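Local atomic coordinates of SusD homolog (Bacteroides thetaiotaomicron, PDB entry 3EHM), a protein that probably binds mucin O-glycans at the cell surface as a SusD-like lipoprotein of a gut symbiont's glycan-utilization system. Residues Ile121-Asn126 with Ser172-Leu177. Numbering follows the deposited sequence.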
loop_
_atom_site.group_PDB
_atom_site.type_symbol
_atom_site.label_atom_id
_atom_site.label_comp_id
_atom_site.label_asym_id
_atom_site.label_seq_id
_atom_site.Cartn_x
_atom_site.Cartn_y
_atom_site.Cartn_z
ATOM N N ILE A 121 -2.554 -25.888 -5.452
ATOM C CA ILE A 121 -3.667 -25.039 -5.052
ATOM C C ILE A 121 -3.356 -24.409 -3.702
ATOM O O ILE A 121 -3.528 -23.206 -3.520
ATOM C CB ILE A 121 -4.974 -25.848 -4.946
ATOM C CG1 ILE A 121 -5.503 -26.150 -6.351
ATOM C CG2 ILE A 121 -6.001 -25.084 -4.122
ATOM C CD1 ILE A 121 -6.786 -26.953 -6.367
ATOM N N LEU A 122 -2.891 -25.227 -2.761
ATOM C CA LEU A 122 -2.559 -24.735 -1.431
ATOM C C LEU A 122 -1.456 -23.684 -1.483
ATOM O O LEU A 122 -1.543 -22.661 -0.804
ATOM C CB LEU A 122 -2.132 -25.893 -0.515
ATOM C CG LEU A 122 -1.614 -25.505 0.879
ATOM C CD1 LEU A 122 -2.664 -24.699 1.620
ATOM C CD2 LEU A 122 -1.264 -26.754 1.666
ATOM N N GLU A 123 -0.421 -23.921 -2.287
ATOM C CA GLU A 123 0.671 -22.955 -2.380
ATOM C C GLU A 123 0.214 -21.644 -3.017
ATOM O O GLU A 123 0.696 -20.574 -2.652
ATOM C CB GLU A 123 1.858 -23.539 -3.154
ATOM C CG GLU A 123 2.586 -24.676 -2.427
ATOM C CD GLU A 123 2.853 -24.377 -0.954
ATOM O OE1 GLU A 123 3.227 -23.231 -0.616
ATOM O OE2 GLU A 123 2.696 -25.300 -0.127
ATOM N N ILE A 124 -0.711 -21.720 -3.967
ATOM C CA ILE A 124 -1.224 -20.506 -4.595
ATOM C C ILE A 124 -2.029 -19.765 -3.524
ATOM O O ILE A 124 -1.950 -18.544 -3.397
ATOM C CB ILE A 124 -2.118 -20.840 -5.816
ATOM C CG1 ILE A 124 -1.237 -21.356 -6.958
ATOM C CG2 ILE A 124 -2.913 -19.598 -6.259
ATOM C CD1 ILE A 124 -2.006 -21.869 -8.152
ATOM N N ALA A 125 -2.789 -20.522 -2.742
ATOM C CA ALA A 125 -3.581 -19.940 -1.663
ATOM C C ALA A 125 -2.636 -19.307 -0.638
ATOM O O ALA A 125 -2.939 -18.263 -0.061
ATOM C CB ALA A 125 -4.435 -21.014 -1.006
ATOM N N ASN A 126 -1.485 -19.940 -0.420
ATOM C CA ASN A 126 -0.504 -19.419 0.525
ATOM C C ASN A 126 0.063 -18.075 0.049
ATOM O O ASN A 126 0.311 -17.180 0.852
ATOM C CB ASN A 126 0.638 -20.429 0.734
ATOM C CG ASN A 126 0.234 -21.599 1.629
ATOM O OD1 ASN A 126 -0.723 -21.504 2.397
ATOM N ND2 ASN A 126 0.981 -22.697 1.547
ATOM N N SER A 172 9.568 -19.023 -0.643
ATOM C CA SER A 172 10.510 -19.859 -1.383
ATOM C C SER A 172 9.951 -21.270 -1.526
ATOM O O SER A 172 10.159 -21.928 -2.545
ATOM C CB SER A 172 11.862 -19.917 -0.670
ATOM O OG SER A 172 12.458 -18.639 -0.628
ATOM N N LYS A 173 9.242 -21.737 -0.502
ATOM C CA LYS A 173 8.650 -23.067 -0.553
ATOM C C LYS A 173 7.582 -23.120 -1.640
ATOM O O LYS A 173 7.515 -24.079 -2.409
ATOM C CB LYS A 173 8.028 -23.438 0.791
ATOM C CG LYS A 173 7.393 -24.823 0.789
ATOM C CD LYS A 173 6.751 -25.158 2.124
ATOM C CE LYS A 173 6.078 -26.525 2.066
ATOM N NZ LYS A 173 5.412 -26.874 3.357
ATOM N N SER A 174 6.744 -22.091 -1.701
ATOM C CA SER A 174 5.695 -22.025 -2.713
ATOM C C SER A 174 6.307 -22.034 -4.114
ATOM O O SER A 174 5.859 -22.767 -4.995
ATOM C CB SER A 174 4.853 -20.755 -2.535
ATOM O OG SER A 174 4.066 -20.811 -1.357
ATOM N N VAL A 175 7.332 -21.213 -4.311
ATOM C CA VAL A 175 8.010 -21.114 -5.599
ATOM C C VAL A 175 8.633 -22.451 -6.011
ATOM O O VAL A 175 8.480 -22.896 -7.147
ATOM C CB VAL A 175 9.104 -20.027 -5.550
ATOM C CG1 VAL A 175 9.945 -20.062 -6.820
ATOM C CG2 VAL A 175 8.452 -18.654 -5.381
ATOM N N GLU A 176 9.331 -23.089 -5.082
ATOM C CA GLU A 176 9.957 -24.370 -5.370
ATOM C C GLU A 176 8.950 -25.387 -5.902
ATOM O O GLU A 176 9.225 -26.113 -6.857
ATOM C CB GLU A 176 10.623 -24.937 -4.112
ATOM C CG GLU A 176 10.621 -26.460 -4.088
ATOM C CD GLU A 176 11.842 -27.051 -3.418
ATOM O OE1 GLU A 176 12.846 -26.322 -3.251
ATOM O OE2 GLU A 176 11.804 -28.256 -3.075
ATOM N N LEU A 177 7.780 -25.440 -5.280
ATOM C CA LEU A 177 6.764 -26.391 -5.701
ATOM C C LEU A 177 6.091 -25.992 -7.003
ATOM O O LEU A 177 5.965 -26.808 -7.912
ATOM C CB LEU A 177 5.715 -26.562 -4.602
ATOM C CG LEU A 177 4.637 -27.616 -4.880
ATOM C CD1 LEU A 177 4.244 -28.303 -3.583
ATOM C CD2 LEU A 177 3.435 -26.974 -5.540
#
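Glu-123 lies across the face of helix 172-177, its CG 4.0 Å from CD2 of Leu-177 and 4.1 Å from CA of Ser-174. The Glu-123 and Leu-177 side chains cross at about a right angle. The glutamate chain is bent at chi2 (-45°), which brings OE1 to the hydroxyl of Ser-174. There OG of Ser-174 donates to OE1 of Glu-123 at 2.7 Å. OE1 receives it on its anti lone pair, the one turned away from OE2. The same OE1 takes a second bond from ND2 of Asn-126, one turn further along its own helix, at 3.2 Å. This donor comes from above the carboxylate plane, and the bond is nearly straight (167°). OD1 of Asn-126 accepts from NE1 of Trp-103, so the amide is held at both ends. On the outer side, NZ of Lys-173 stays 4.7 Å from OE2 of Glu-123, too far for a salt bridge, though its charge may still favour the carboxylate. With Glu-123 replaced by an alanine, Ser-174 OG and Asn-126 ND2 would probably lose their shared acceptor, and a gap would open beside Leu-177. The axes of segments 121-126 and 172-177 come within 9.4 Å, their directions 143° apart. Ile-124 and Val-175 point away from this interface and both pack on helix 197-215. Such antiparallel helix pairing is characteristic of the tetratricopeptide-repeat-like helical scaffold of SusD proteins.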